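Local coordinates for protein cytochrome c (Pseudomonas aeruginosa, PDB 6RTE) that oxidises dihydro-heme d1 to heme d1 as the dehydrogenase NirN of heme d1 biosynthesis, joining a heme c domain to an eight-bladed beta-propeller, at residues Pro116-Ser119 against Ala120-Arg124. Numbering follows the deposited sequence.
Sequences PQWS and AEDIR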
# COMPACT_ATOMS: atom_id res chain seq x y z
N PRO A 116 2.80 6.21 22.96
CA PRO A 116 1.51 5.53 23.16
C PRO A 116 1.65 4.03 22.93
O PRO A 116 2.38 3.59 22.04
CB PRO A 116 0.59 6.17 22.12
CG PRO A 116 1.27 7.43 21.70
CD PRO A 116 2.74 7.19 21.86
N GLN A 117 0.91 3.25 23.72
CA GLN A 117 0.91 1.80 23.64
C GLN A 117 -0.33 1.27 22.89
O GLN A 117 -1.37 1.93 22.81
CB GLN A 117 0.94 1.18 25.04
CG GLN A 117 2.00 1.74 25.97
CD GLN A 117 3.38 1.32 25.59
OE1 GLN A 117 3.74 0.14 25.68
NE2 GLN A 117 4.18 2.27 25.13
N TRP A 118 -0.20 0.05 22.37
CA TRP A 118 -1.35 -0.67 21.81
C TRP A 118 -1.11 -2.16 22.06
O TRP A 118 -0.44 -2.82 21.27
CB TRP A 118 -1.55 -0.38 20.34
CG TRP A 118 -2.97 -0.67 19.91
CD1 TRP A 118 -3.38 -1.60 19.01
CD2 TRP A 118 -4.14 -0.03 20.40
NE1 TRP A 118 -4.76 -1.57 18.90
CE2 TRP A 118 -5.24 -0.62 19.75
CE3 TRP A 118 -4.37 1.00 21.33
CZ2 TRP A 118 -6.56 -0.21 19.99
CZ3 TRP A 118 -5.68 1.40 21.57
CH2 TRP A 118 -6.75 0.78 20.90
N SER A 119 -1.67 -2.67 23.16
CA SER A 119 -1.38 -4.00 23.65
C SER A 119 -2.27 -5.05 22.98
O SER A 119 -3.22 -4.75 22.26
CB SER A 119 -1.60 -4.04 25.16
OG SER A 119 -3.00 -3.98 25.44
N ALA A 120 -1.93 -6.32 23.24
CA ALA A 120 -2.81 -7.42 22.87
C ALA A 120 -4.23 -7.17 23.37
O ALA A 120 -5.21 -7.42 22.65
CB ALA A 120 -2.27 -8.74 23.45
N GLU A 121 -4.37 -6.66 24.60
CA GLU A 121 -5.70 -6.42 25.17
C GLU A 121 -6.45 -5.33 24.41
O GLU A 121 -7.65 -5.46 24.16
CB GLU A 121 -5.58 -6.04 26.65
CG GLU A 121 -5.21 -7.20 27.56
CD GLU A 121 -3.77 -7.69 27.34
OE1 GLU A 121 -2.85 -6.85 27.18
OE2 GLU A 121 -3.58 -8.93 27.29
N ASP A 122 -5.76 -4.24 24.06
CA ASP A 122 -6.36 -3.22 23.21
C ASP A 122 -6.81 -3.81 21.87
O ASP A 122 -7.93 -3.56 21.41
CB ASP A 122 -5.35 -2.09 22.94
CG ASP A 122 -5.00 -1.29 24.18
OD1 ASP A 122 -5.92 -0.90 24.94
OD2 ASP A 122 -3.79 -1.02 24.36
N ILE A 123 -5.94 -4.59 21.23
CA ILE A 123 -6.27 -5.20 19.95
C ILE A 123 -7.53 -6.04 20.06
O ILE A 123 -8.46 -5.92 19.26
CB ILE A 123 -5.08 -6.03 19.43
CG1 ILE A 123 -3.87 -5.14 19.18
CG2 ILE A 123 -5.46 -6.78 18.14
CD1 ILE A 123 -2.59 -5.95 18.90
N ARG A 124 -7.59 -6.93 21.06
CA ARG A 124 -8.75 -7.82 21.17
C ARG A 124 -10.02 -7.03 21.46
O ARG A 124 -11.10 -7.38 20.95
CB ARG A 124 -8.52 -8.88 22.25
CG ARG A 124 -7.48 -9.89 21.87
CD ARG A 124 -7.47 -11.08 22.82
NE ARG A 124 -6.14 -11.68 22.87
CZ ARG A 124 -5.23 -11.42 23.80
NH1 ARG A 124 -5.49 -10.58 24.81
NH2 ARG A 124 -4.05 -12.01 23.74
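A capping box formed by Ser119 and Asp122 starts the short helix 120-126, which comes after helix 98-109 and before strand 150-154 and packs on strand 254-259 of the beta-propeller. Ser119 is the N-cap, and the exchange between the two residues runs both ways. Asp122 N donates to Ser119 OG over 3.1 Å in a nearly straight bond. Ser119 N returns a bond to Asp122 OD2 at 2.9 Å, also nearly straight, which reaches the carboxylate on its anti side and somewhat out of its plane. With OG between the backbone N and the carbonyl carbon (chi1 71°), the serine hydroxyl faces the amide of Asp122. Glu121 OE1 and Asp122 OD2 both lie near Ser119 OG, at 3.4 and 3.2 Å, as weak contacts. The main-chain bond from Ile123 N to Ser119 O measures 2.9 Å.

The residue before the cap adds a hydrophobic staple to the box: Trp118, at N', packs on Ile123, at N4. Trp118 has CG anti to its backbone N, and its indole lies against the first turn, with Asp122 CB over one face. The ring and the Asp122 carboxylate are nearly parallel, their planes 18° apart. Trp118 NE1 is hydrogen-bonded to Arg217 O, and this bond ties the ring to the end of strand 211-217, while Ile123 reaches Val257 on strand 254-259. Ile123 CG1 meets Trp118 CD1 obliquely at 3.6 Å. Over the indole face, Asp122 CB makes a CH-pi contact, 3.4 Å from the centroid of the six-membered ring of Trp118 and 7° off its normal.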